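Local coordinates for MmeI (Methylophilus methylotrophus, PDB 5HR4), which is a Type IIL restriction-modification enzyme that probably methylates the exocyclic amino group of adenine in DNA, with S-adenosyl-L-methionine as methyl donor, at residues A[159-164]-A[283-288]; A[209-214]-A[278-283]; A[564-569]-A[595-600]; A[579-584]-A[805-810]. All coordinates share one frame; numbering follows the deposited sequence.

Contact 1 (A[159-164]-A[283-288]); sequences DPINIK and CSLDWS. With CA (calcium ion), chain G.
The calcium-binding loop 283-288 is tied to segment 159-164 where D286 bonds to D159 and I161. C283 O and L285 O bind the calcium ion at 2.3 Å and 2.2 Å, joined by water 1 and, from elsewhere in the chain, by Q158 and D201. One residue past L285, the D286 backbone is held at both ends. Its N donates to D159 O at 2.9 Å, and its O accepts from I161 N at 3.2 Å. These two bonds make a single beta bridge between P160 and D286, just ahead of helix 163-178, whose N-cap is N162. I161 then turns its side chain across the loop. Its CG1 lies between the backbone N and the carbonyl carbon (chi1 47°), which puts CG2 over one face of the W287 indole, 3.7 Å from the centroid of the five-membered ring and 18° off its normal. The same methyl touches L285 CB at 3.5 Å, while I161 CD1 reaches W287 CE3 at 3.9 Å. W287 NE1 is bonded to L282 O and its N to D201, a calcium ligand.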
# COMPACT_ATOMS: atom_id res chain seq x y z
N ASP A 159 28.72 -19.18 2.86
CA ASP A 159 28.17 -17.83 2.98
C ASP A 159 26.65 -17.90 3.16
O ASP A 159 25.97 -18.51 2.32
CB ASP A 159 28.49 -16.98 1.75
CG ASP A 159 29.99 -16.71 1.57
OD1 ASP A 159 30.77 -16.94 2.51
OD2 ASP A 159 30.38 -16.22 0.48
N PRO A 160 26.09 -17.32 4.21
CA PRO A 160 24.63 -17.31 4.33
C PRO A 160 23.99 -16.51 3.21
O PRO A 160 24.57 -15.55 2.69
CB PRO A 160 24.38 -16.66 5.70
CG PRO A 160 25.68 -16.05 6.09
CD PRO A 160 26.75 -16.84 5.43
N ILE A 161 22.79 -16.92 2.82
CA ILE A 161 22.11 -16.30 1.69
C ILE A 161 21.69 -14.89 2.05
O ILE A 161 21.42 -14.57 3.22
CB ILE A 161 20.89 -17.13 1.26
CG1 ILE A 161 20.06 -17.51 2.48
CG2 ILE A 161 21.30 -18.37 0.50
CD1 ILE A 161 18.59 -17.42 2.22
N ASN A 162 21.61 -14.03 1.04
CA ASN A 162 21.08 -12.69 1.21
C ASN A 162 20.01 -12.45 0.16
O ASN A 162 19.57 -13.39 -0.51
CB ASN A 162 22.21 -11.65 1.11
CG ASN A 162 23.08 -11.84 -0.13
OD1 ASN A 162 22.59 -12.16 -1.22
ND2 ASN A 162 24.39 -11.67 0.04
N ILE A 163 19.61 -11.19 -0.04
CA ILE A 163 18.67 -10.90 -1.12
C ILE A 163 19.23 -11.28 -2.49
O ILE A 163 18.48 -11.70 -3.38
CB ILE A 163 18.27 -9.42 -1.08
CG1 ILE A 163 17.77 -9.05 0.31
CG2 ILE A 163 17.19 -9.16 -2.13
CD1 ILE A 163 16.59 -9.87 0.70
N LYS A 164 20.54 -11.16 -2.70
CA LYS A 164 21.07 -11.43 -4.03
C LYS A 164 20.91 -12.90 -4.41
O LYS A 164 20.86 -13.24 -5.60
CB LYS A 164 22.54 -11.01 -4.15
N CYS A 283 23.60 -23.83 -4.30
CA CYS A 283 23.93 -24.85 -3.29
C CYS A 283 25.04 -24.37 -2.37
O CYS A 283 25.01 -24.65 -1.16
CB CYS A 283 24.34 -26.17 -3.94
SG CYS A 283 23.04 -27.03 -4.80
N SER A 284 26.03 -23.68 -2.92
CA SER A 284 27.19 -23.35 -2.10
C SER A 284 26.88 -22.34 -1.00
O SER A 284 27.70 -22.19 -0.09
CB SER A 284 28.34 -22.85 -2.97
OG SER A 284 28.01 -21.60 -3.54
N LEU A 285 25.73 -21.67 -1.04
CA LEU A 285 25.33 -20.79 0.05
C LEU A 285 24.67 -21.60 1.17
O LEU A 285 24.33 -22.78 1.02
CB LEU A 285 24.38 -19.72 -0.46
CG LEU A 285 24.89 -18.92 -1.66
CD1 LEU A 285 23.86 -17.90 -2.12
CD2 LEU A 285 26.20 -18.23 -1.33
N ASP A 286 24.49 -20.95 2.31
CA ASP A 286 23.84 -21.57 3.47
C ASP A 286 22.40 -21.07 3.52
O ASP A 286 22.15 -19.89 3.76
CB ASP A 286 24.60 -21.23 4.75
CG ASP A 286 24.11 -22.02 5.96
OD1 ASP A 286 23.47 -23.08 5.77
OD2 ASP A 286 24.38 -21.59 7.11
N TRP A 287 21.45 -21.97 3.28
CA TRP A 287 20.04 -21.63 3.29
C TRP A 287 19.44 -21.73 4.68
O TRP A 287 18.23 -21.51 4.84
CB TRP A 287 19.27 -22.51 2.30
CG TRP A 287 19.72 -22.15 0.95
CD1 TRP A 287 20.90 -22.49 0.37
CD2 TRP A 287 19.06 -21.27 0.04
NE1 TRP A 287 21.00 -21.90 -0.86
CE2 TRP A 287 19.88 -21.15 -1.09
CE3 TRP A 287 17.84 -20.59 0.06
CZ2 TRP A 287 19.52 -20.39 -2.21
CZ3 TRP A 287 17.48 -19.83 -1.04
CH2 TRP A 287 18.32 -19.74 -2.16
N SER A 288 20.28 -21.98 5.69
CA SER A 288 19.80 -22.34 7.01
C SER A 288 18.92 -21.25 7.61
O SER A 288 17.88 -21.54 8.21
CB SER A 288 20.98 -22.63 7.92
OG SER A 288 20.52 -23.38 9.01
CA CA G . 24.54 -25.00 1.03
O HOH W 1 25.39 -27.14 0.34

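Contact 2 (A[209-214]-A[278-283]); sequences LFQEYI and ALLDLC. With CA (calcium ion), chain G.
Water 1 is gripped twice: its O binds the calcium ion at 2.4 Å and it donates to Q211 OE1 at 3.2 Å, while C283 O binds the same ion at 2.3 Å. Q211 OE1 thus acts from the second shell of the site. The amide is aimed there by a side chain extended from the start, with CG anti to the backbone N (chi1 178°), and its NE2 is bonded to E215. On the way the stem of Q211 lies against C283, its CB 3.7 Å from C283 CB, and crosses L280 at about a right angle. Helices 209-217 and 273-283 run roughly antiparallel here, their local axes 9.9 Å apart at 148°, and the calcium sits by the C-terminal end of the second helix. With an alanine in place of Q211, the calcium-bound water would probably lose this acceptor, and L280 CD2 would lose the CG it packs on. Deeper in the interface the contacts are apolar. I214 CG2 meets L280 CD2 at 3.7 Å as the two side chains slide past each other in opposite directions, and I214 CD1 approaches L279 CD2 at 4.1 Å. C283 SG comes obliquely to the F210 ring, 4.0 Å from CD2, while I214 CD1 lies over one face of that ring, toward its rim.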
# COMPACT_ATOMS: atom_id res chain seq x y z
N LEU A 209 24.26 -33.06 0.78
CA LEU A 209 24.07 -34.27 -0.01
C LEU A 209 23.56 -33.94 -1.41
O LEU A 209 24.00 -34.54 -2.40
CB LEU A 209 23.10 -35.21 0.70
CG LEU A 209 23.25 -36.63 0.21
CD1 LEU A 209 24.53 -37.22 0.74
CD2 LEU A 209 22.05 -37.43 0.66
N PHE A 210 22.64 -32.99 -1.50
CA PHE A 210 22.16 -32.54 -2.80
C PHE A 210 23.30 -31.99 -3.65
O PHE A 210 23.46 -32.38 -4.81
CB PHE A 210 21.07 -31.49 -2.63
CG PHE A 210 20.40 -31.10 -3.90
CD1 PHE A 210 20.02 -32.08 -4.81
CD2 PHE A 210 20.14 -29.78 -4.19
CE1 PHE A 210 19.42 -31.74 -5.99
CE2 PHE A 210 19.53 -29.43 -5.36
CZ PHE A 210 19.16 -30.41 -6.26
N GLN A 211 24.10 -31.10 -3.08
CA GLN A 211 25.19 -30.50 -3.84
C GLN A 211 26.20 -31.55 -4.27
O GLN A 211 26.64 -31.57 -5.43
CB GLN A 211 25.89 -29.40 -3.05
CG GLN A 211 27.07 -28.79 -3.82
CD GLN A 211 27.79 -27.70 -3.06
OE1 GLN A 211 27.20 -27.01 -2.24
NE2 GLN A 211 29.09 -27.55 -3.33
N GLU A 212 26.57 -32.45 -3.36
CA GLU A 212 27.56 -33.46 -3.71
C GLU A 212 27.05 -34.34 -4.83
O GLU A 212 27.80 -34.67 -5.76
CB GLU A 212 27.93 -34.29 -2.48
CG GLU A 212 28.76 -33.51 -1.45
CD GLU A 212 28.70 -34.11 -0.04
OE1 GLU A 212 28.48 -35.35 0.08
OE2 GLU A 212 28.86 -33.34 0.93
N TYR A 213 25.77 -34.72 -4.78
CA TYR A 213 25.23 -35.58 -5.83
C TYR A 213 25.35 -34.91 -7.19
O TYR A 213 25.91 -35.48 -8.13
CB TYR A 213 23.77 -35.95 -5.52
CG TYR A 213 23.20 -36.94 -6.51
CD1 TYR A 213 23.16 -38.30 -6.22
CD2 TYR A 213 22.72 -36.52 -7.75
CE1 TYR A 213 22.64 -39.21 -7.14
CE2 TYR A 213 22.22 -37.41 -8.66
CZ TYR A 213 22.18 -38.75 -8.36
OH TYR A 213 21.66 -39.62 -9.30
N ILE A 214 24.86 -33.68 -7.29
CA ILE A 214 24.98 -32.91 -8.52
C ILE A 214 26.44 -32.83 -8.96
O ILE A 214 26.76 -33.03 -10.14
CB ILE A 214 24.35 -31.52 -8.32
CG1 ILE A 214 22.90 -31.66 -7.86
CG2 ILE A 214 24.40 -30.70 -9.60
CD1 ILE A 214 22.21 -30.35 -7.62
N ALA A 278 24.51 -22.18 -12.07
CA ALA A 278 23.62 -21.35 -11.25
C ALA A 278 23.03 -22.15 -10.09
O ALA A 278 22.93 -21.63 -8.96
CB ALA A 278 22.51 -20.76 -12.12
N LEU A 279 22.64 -23.40 -10.33
CA LEU A 279 22.07 -24.23 -9.26
C LEU A 279 23.14 -24.70 -8.29
O LEU A 279 22.89 -24.78 -7.08
CB LEU A 279 21.31 -25.42 -9.86
CG LEU A 279 20.63 -26.38 -8.86
CD1 LEU A 279 19.61 -25.67 -7.98
CD2 LEU A 279 19.98 -27.55 -9.61
N LEU A 280 24.33 -25.05 -8.78
CA LEU A 280 25.43 -25.33 -7.86
C LEU A 280 25.83 -24.07 -7.10
O LEU A 280 26.22 -24.12 -5.93
CB LEU A 280 26.62 -25.90 -8.63
CG LEU A 280 26.53 -27.36 -9.04
CD1 LEU A 280 27.72 -27.74 -9.93
CD2 LEU A 280 26.46 -28.23 -7.80
N ASP A 281 25.76 -22.93 -7.78
CA ASP A 281 25.97 -21.64 -7.13
C ASP A 281 25.05 -21.47 -5.94
O ASP A 281 25.49 -21.07 -4.85
CB ASP A 281 25.74 -20.54 -8.15
CG ASP A 281 26.64 -19.40 -7.95
OD1 ASP A 281 26.33 -18.57 -7.07
OD2 ASP A 281 27.66 -19.34 -8.68
N LEU A 282 23.76 -21.73 -6.13
CA LEU A 282 22.82 -21.62 -5.01
C LEU A 282 23.16 -22.63 -3.92
O LEU A 282 23.04 -22.33 -2.72
CB LEU A 282 21.39 -21.81 -5.52
CG LEU A 282 20.81 -20.67 -6.37
CD1 LEU A 282 19.41 -21.01 -6.84
CD2 LEU A 282 20.78 -19.38 -5.58
N CYS A 283 23.60 -23.83 -4.30
CA CYS A 283 23.93 -24.85 -3.29
C CYS A 283 25.04 -24.37 -2.37
O CYS A 283 25.01 -24.65 -1.16
CB CYS A 283 24.34 -26.17 -3.94
SG CYS A 283 23.04 -27.03 -4.80
CA CA G . 24.54 -25.00 1.03
O HOH W 1 25.39 -27.14 0.34

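Contact 3 (A[564-569]-A[595-600]); sequences AHRTFS and KIIYEY
Backbone bonds join A564 and R566 to the neighbouring strand 595-599 in parallel register. A564 N donates to I596 O at 3.3 Å, Y598 N to A564 O at 2.8 Å, and R566 N to Y598 O at 3.0 Å, so A564 is bonded through both its backbone N and its O. Aromatic contacts gather on the face that carries H565 and Y598. Their rings form an offset stack, centroids 4.2 Å apart and planes 3° from parallel, with Y598 CB also lying over the imidazole. This pairing lies in the extended half of a Rossmann-like methyltransferase sheet: beyond strand 581-588, the antiparallel seventh strand of the class I fold, come 560-569, then 595-599 and 608-612. Side-chain polar bonding centres on the same histidine. Y600 OH meets H565 ND1 at 2.8 Å near the imidazole plane, which, with a weak bond from H565 NE2 to K323 O, helps to fix the turn of a ring already stacked on one face; the hydroxyl is also bonded to K323, a residue that makes a cation-pi contact with F568. CH-pi packing puts F568 CB over one face of the Y600 ring, 3.8 Å from its centroid, and Y600 OH lies above the F568 ring toward the rim. R566 CG packs at 3.9 Å on CG2 of I597, whose side chain is on the sheet face opposite H565 and Y598.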
# COMPACT_ATOMS: atom_id res chain seq x y z
N ALA A 564 -5.52 1.09 15.10
CA ALA A 564 -5.14 1.59 13.79
C ALA A 564 -3.77 2.23 13.88
O ALA A 564 -3.48 2.92 14.86
CB ALA A 564 -6.16 2.61 13.27
N HIS A 565 -2.96 2.01 12.85
CA HIS A 565 -1.71 2.74 12.62
C HIS A 565 -1.98 3.84 11.60
O HIS A 565 -2.36 3.55 10.46
CB HIS A 565 -0.61 1.82 12.09
CG HIS A 565 -0.00 0.92 13.12
ND1 HIS A 565 1.30 1.07 13.55
CD2 HIS A 565 -0.50 -0.15 13.79
CE1 HIS A 565 1.57 0.15 14.46
NE2 HIS A 565 0.49 -0.61 14.61
N ARG A 566 -1.73 5.08 11.99
CA ARG A 566 -1.83 6.17 11.03
C ARG A 566 -0.68 6.10 10.02
O ARG A 566 0.19 5.22 10.08
CB ARG A 566 -1.82 7.51 11.76
CG ARG A 566 -3.04 7.77 12.56
CD ARG A 566 -2.91 9.12 13.19
NE ARG A 566 -3.16 10.16 12.21
CZ ARG A 566 -4.32 10.29 11.57
NH1 ARG A 566 -5.30 9.43 11.81
NH2 ARG A 566 -4.51 11.26 10.69
N THR A 567 -0.69 7.05 9.08
CA THR A 567 0.17 7.02 7.90
C THR A 567 1.64 6.75 8.24
O THR A 567 2.20 7.40 9.12
CB THR A 567 0.05 8.35 7.17
OG1 THR A 567 -1.29 8.52 6.69
CG2 THR A 567 1.01 8.43 6.04
N PHE A 568 2.25 5.80 7.53
CA PHE A 568 3.71 5.63 7.56
C PHE A 568 4.22 5.31 6.16
O PHE A 568 3.45 4.93 5.27
CB PHE A 568 4.16 4.54 8.55
CG PHE A 568 3.52 3.19 8.34
CD1 PHE A 568 2.24 2.93 8.78
CD2 PHE A 568 4.24 2.16 7.77
CE1 PHE A 568 1.66 1.67 8.60
CE2 PHE A 568 3.67 0.91 7.59
CZ PHE A 568 2.38 0.66 8.01
N SER A 569 5.52 5.52 5.94
CA SER A 569 6.13 5.20 4.65
C SER A 569 6.35 3.69 4.53
O SER A 569 6.72 3.03 5.50
CB SER A 569 7.47 5.93 4.44
N LYS A 595 -9.27 1.25 22.75
CA LYS A 595 -8.80 1.43 21.39
C LYS A 595 -7.50 2.23 21.42
O LYS A 595 -7.42 3.26 22.10
CB LYS A 595 -9.86 2.14 20.54
CG LYS A 595 -11.12 1.30 20.35
CD LYS A 595 -12.35 2.15 20.01
CE LYS A 595 -13.59 1.27 19.81
NZ LYS A 595 -14.55 1.86 18.83
N ILE A 596 -6.48 1.74 20.72
CA ILE A 596 -5.20 2.43 20.59
C ILE A 596 -5.02 2.86 19.14
O ILE A 596 -5.33 2.11 18.20
CB ILE A 596 -4.02 1.56 21.09
CG1 ILE A 596 -3.84 0.32 20.21
CG2 ILE A 596 -4.23 1.20 22.55
CD1 ILE A 596 -3.30 -0.98 20.89
N ILE A 597 -4.59 4.10 18.95
CA ILE A 597 -4.15 4.62 17.65
C ILE A 597 -2.64 4.78 17.75
O ILE A 597 -2.16 5.47 18.65
CB ILE A 597 -4.82 5.96 17.32
CG1 ILE A 597 -6.33 5.79 17.16
CG2 ILE A 597 -4.19 6.58 16.07
CD1 ILE A 597 -7.04 7.12 17.07
N TYR A 598 -1.90 4.12 16.87
CA TYR A 598 -0.45 4.28 16.82
C TYR A 598 -0.10 5.45 15.90
O TYR A 598 -0.48 5.45 14.72
CB TYR A 598 0.21 3.00 16.30
CG TYR A 598 0.07 1.81 17.21
CD1 TYR A 598 -1.09 1.06 17.24
CD2 TYR A 598 1.12 1.42 18.04
CE1 TYR A 598 -1.20 -0.04 18.07
CE2 TYR A 598 1.01 0.34 18.88
CZ TYR A 598 -0.16 -0.39 18.89
OH TYR A 598 -0.26 -1.49 19.72
N GLU A 599 0.64 6.43 16.42
CA GLU A 599 0.98 7.66 15.71
C GLU A 599 2.46 7.72 15.39
O GLU A 599 3.29 7.12 16.07
CB GLU A 599 0.59 8.88 16.53
CG GLU A 599 -0.84 8.84 16.99
CD GLU A 599 -1.27 10.15 17.60
OE1 GLU A 599 -0.96 10.39 18.78
OE2 GLU A 599 -1.91 10.95 16.87
N TYR A 600 2.80 8.46 14.33
CA TYR A 600 4.18 8.55 13.85
C TYR A 600 4.62 10.01 13.79
O TYR A 600 4.01 10.80 13.06
CB TYR A 600 4.36 7.92 12.47
CG TYR A 600 4.11 6.43 12.40
CD1 TYR A 600 2.83 5.91 12.55
CD2 TYR A 600 5.16 5.55 12.13
CE1 TYR A 600 2.60 4.55 12.47
CE2 TYR A 600 4.93 4.20 12.05
CZ TYR A 600 3.65 3.69 12.21
OH TYR A 600 3.42 2.33 12.13

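Contact 4 (A[579-584]-A[805-810]); sequences AVHCVI and LESRYR. With nucleotides of chain B; nucleotides of chain C.
H581 and E806 each set CG anti to the carbonyl carbon (chi1 -78° and -88°), and E806 continues extended, its chain crossing the imidazole at about a right angle. E806 CB comes to rest over the ring centre, 3.7 Å from the centroid, and the carboxylate stacks on the H581 ring with planes 23° apart. S807 OG takes the edge, in the ring plane, 2.7 Å from H581 ND1 in a hydrogen bond. Held this way, E806 OE1 is gripped twice: R808 NH2 makes a salt bridge to it at 2.6 Å, and N4 of DC8 of chain B donates to it at 2.8 Å. R808 NE in turn donates to O6 of DG6 of chain C at 2.8 Å, while its NH1 is paired with E755. DNA phosphates take up A579 and R810. A579 N donates to OP2 of DC8 of chain B at 2.8 Å, and R810 NH1 to OP2 of DC5 of chain B at 2.9 Å, the R810 guanidinium lying between L805 N and DC5 C6. Putting a leucine at R810 would probably leave that phosphate, and another bound by NH2, without their charged mate. E806 and R808 thus read both bases of one C-G pair on their major-groove edges, as is typical of a target recognition domain, braced here by H581 of the methyltransferase sheet.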
# COMPACT_ATOMS: atom_id res chain seq x y z
N ALA A 579 6.65 3.15 -3.70
CA ALA A 579 6.53 4.49 -3.12
C ALA A 579 5.06 4.72 -2.81
O ALA A 579 4.29 5.16 -3.66
CB ALA A 579 7.06 5.53 -4.07
N VAL A 580 4.67 4.39 -1.59
CA VAL A 580 3.29 4.53 -1.15
C VAL A 580 3.34 4.72 0.37
O VAL A 580 4.30 4.32 1.03
CB VAL A 580 2.45 3.30 -1.58
CG1 VAL A 580 3.07 2.01 -1.10
CG2 VAL A 580 0.98 3.40 -1.15
N HIS A 581 2.32 5.40 0.90
CA HIS A 581 2.15 5.62 2.32
C HIS A 581 0.98 4.76 2.81
O HIS A 581 -0.03 4.64 2.11
CB HIS A 581 1.90 7.10 2.62
CG HIS A 581 3.14 7.95 2.59
ND1 HIS A 581 3.17 9.24 3.06
CD2 HIS A 581 4.39 7.67 2.15
CE1 HIS A 581 4.40 9.73 2.92
NE2 HIS A 581 5.16 8.80 2.37
N CYS A 582 1.10 4.20 4.02
CA CYS A 582 0.23 3.13 4.48
C CYS A 582 -0.51 3.45 5.77
O CYS A 582 -0.17 4.38 6.51
CB CYS A 582 1.02 1.85 4.70
SG CYS A 582 1.62 1.23 3.18
N VAL A 583 -1.53 2.64 6.04
CA VAL A 583 -2.19 2.55 7.33
C VAL A 583 -2.37 1.07 7.62
O VAL A 583 -2.15 0.22 6.76
CB VAL A 583 -3.55 3.28 7.35
CG1 VAL A 583 -3.34 4.77 7.18
CG2 VAL A 583 -4.44 2.75 6.25
N ILE A 584 -2.72 0.77 8.87
CA ILE A 584 -3.12 -0.56 9.30
C ILE A 584 -4.43 -0.40 10.06
O ILE A 584 -4.51 0.42 10.98
CB ILE A 584 -2.08 -1.24 10.21
CG1 ILE A 584 -0.72 -1.35 9.52
CG2 ILE A 584 -2.56 -2.62 10.61
CD1 ILE A 584 0.37 -1.91 10.39
N LEU A 805 -1.72 12.89 -1.77
CA LEU A 805 -0.81 12.15 -2.66
C LEU A 805 0.37 11.69 -1.82
O LEU A 805 1.23 12.50 -1.46
CB LEU A 805 -0.34 13.04 -3.81
CG LEU A 805 0.26 12.37 -5.06
CD1 LEU A 805 0.68 13.46 -6.05
CD2 LEU A 805 1.43 11.46 -4.76
N GLU A 806 0.46 10.37 -1.57
CA GLU A 806 1.21 9.85 -0.43
C GLU A 806 0.74 10.67 0.76
O GLU A 806 -0.27 10.33 1.39
CB GLU A 806 2.74 9.95 -0.61
CG GLU A 806 3.40 8.74 -1.31
CD GLU A 806 4.95 8.72 -1.24
OE1 GLU A 806 5.59 9.80 -1.14
OE2 GLU A 806 5.53 7.60 -1.30
N SER A 807 1.41 11.78 1.04
CA SER A 807 1.06 12.62 2.17
C SER A 807 0.98 14.10 1.85
O SER A 807 0.54 14.87 2.72
CB SER A 807 2.06 12.40 3.33
OG SER A 807 1.71 11.24 4.10
N ARG A 808 1.37 14.54 0.64
CA ARG A 808 1.23 15.96 0.33
C ARG A 808 -0.24 16.35 0.35
O ARG A 808 -1.12 15.54 0.07
CB ARG A 808 1.83 16.31 -1.03
CG ARG A 808 2.85 15.38 -1.52
CD ARG A 808 4.21 15.66 -1.01
NE ARG A 808 4.95 14.42 -1.16
CZ ARG A 808 4.95 13.45 -0.24
NH1 ARG A 808 4.27 13.63 0.89
NH2 ARG A 808 5.63 12.33 -0.45
N TYR A 809 -0.50 17.61 0.72
CA TYR A 809 -1.85 18.12 0.59
C TYR A 809 -2.32 17.90 -0.84
O TYR A 809 -1.54 18.03 -1.79
CB TYR A 809 -1.89 19.62 0.93
CG TYR A 809 -1.34 19.99 2.28
CD1 TYR A 809 -1.41 19.10 3.35
CD2 TYR A 809 -0.74 21.23 2.49
CE1 TYR A 809 -0.89 19.42 4.59
CE2 TYR A 809 -0.22 21.57 3.73
CZ TYR A 809 -0.31 20.66 4.78
OH TYR A 809 0.20 20.98 6.03
N ARG A 810 -3.58 17.51 -1.00
CA ARG A 810 -4.24 17.54 -2.30
C ARG A 810 -5.54 18.30 -2.12
O ARG A 810 -6.44 17.84 -1.40
CB ARG A 810 -4.52 16.15 -2.87
CG ARG A 810 -5.19 16.25 -4.23
CD ARG A 810 -5.59 14.91 -4.83
NE ARG A 810 -4.43 14.07 -5.04
CZ ARG A 810 -4.32 12.86 -4.51
NH1 ARG A 810 -5.32 12.38 -3.78
NH2 ARG A 810 -3.23 12.12 -4.72
P DC B 8 4.56 2.50 -7.07
OP1 DC B 8 4.45 1.56 -8.20
OP2 DC B 8 5.82 2.51 -6.31
O5' DC B 8 4.28 3.99 -7.57
C5' DC B 8 2.95 4.49 -7.68
C4' DC B 8 2.91 5.66 -8.65
O4' DC B 8 2.82 6.92 -7.92
C3' DC B 8 4.13 5.78 -9.55
O3' DC B 8 3.72 6.25 -10.83
C2' DC B 8 4.98 6.82 -8.81
C1' DC B 8 3.90 7.76 -8.27
N1 DC B 8 4.30 8.54 -7.04
C2 DC B 8 4.38 9.94 -7.08
O2 DC B 8 4.13 10.53 -8.12
N3 DC B 8 4.74 10.61 -5.96
C4 DC B 8 5.00 9.93 -4.84
N4 DC B 8 5.33 10.64 -3.76
C5 DC B 8 4.91 8.51 -4.77
C6 DC B 8 4.56 7.86 -5.89
P DC B 5 -8.82 12.22 -3.67
OP1 DC B 5 -9.41 11.44 -2.55
OP2 DC B 5 -7.99 13.42 -3.47
O5' DC B 5 -7.89 11.22 -4.49
C5' DC B 5 -8.40 10.02 -4.97
C4' DC B 5 -7.53 9.56 -6.12
O4' DC B 5 -7.58 10.53 -7.17
C3' DC B 5 -6.06 9.49 -5.79
O3' DC B 5 -5.78 8.28 -5.16
C2' DC B 5 -5.40 9.58 -7.18
C1' DC B 5 -6.48 10.27 -8.02
N1 DC B 5 -6.07 11.54 -8.61
C2 DC B 5 -5.98 11.64 -10.00
O2 DC B 5 -6.20 10.64 -10.68
N3 DC B 5 -5.62 12.83 -10.55
C4 DC B 5 -5.39 13.88 -9.76
N4 DC B 5 -5.04 15.04 -10.33
C5 DC B 5 -5.49 13.79 -8.33
C6 DC B 5 -5.85 12.61 -7.81
P DG C 6 5.89 21.77 -4.06
OP1 DG C 6 7.02 22.59 -4.53
OP2 DG C 6 5.10 22.18 -2.86
O5' DG C 6 4.78 21.44 -5.19
C5' DG C 6 4.92 21.89 -6.49
C4' DG C 6 4.69 20.77 -7.49
O4' DG C 6 5.23 19.53 -7.03
C3' DG C 6 3.25 20.50 -7.92
O3' DG C 6 3.27 20.43 -9.30
C2' DG C 6 2.95 19.13 -7.33
C1' DG C 6 4.33 18.49 -7.34
N9 DG C 6 4.50 17.49 -6.30
C8 DG C 6 4.72 17.75 -4.97
N7 DG C 6 4.86 16.68 -4.25
C5 DG C 6 4.72 15.64 -5.16
C6 DG C 6 4.79 14.25 -4.94
O6 DG C 6 4.98 13.65 -3.88
N1 DG C 6 4.60 13.53 -6.12
C2 DG C 6 4.38 14.09 -7.35
N2 DG C 6 4.23 13.23 -8.37
N3 DG C 6 4.32 15.41 -7.57
C4 DG C 6 4.50 16.12 -6.43

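Along the chain, contact 2 is nested inside the loop closed by contact 1. Their centres are 12 Å apart, and they share C283, water 1 and the calcium ion, so a single metal site ties helix 273-283 and the loop after it to the segment before helix 163-178 and, through water, to helix 209-217. Contacts 3 and 4 come later and interlock, their segments alternating in sequence. With centres 13 Å apart, they meet where strands 560-569 and 581-588 adjoin. Contact 4 carries that methyltransferase sheet on to the target recognition domain and the DNA. The pairs do not touch: nearest atoms of contact 4 are about 16 Å from contact 1 and about 27 Å from contact 2.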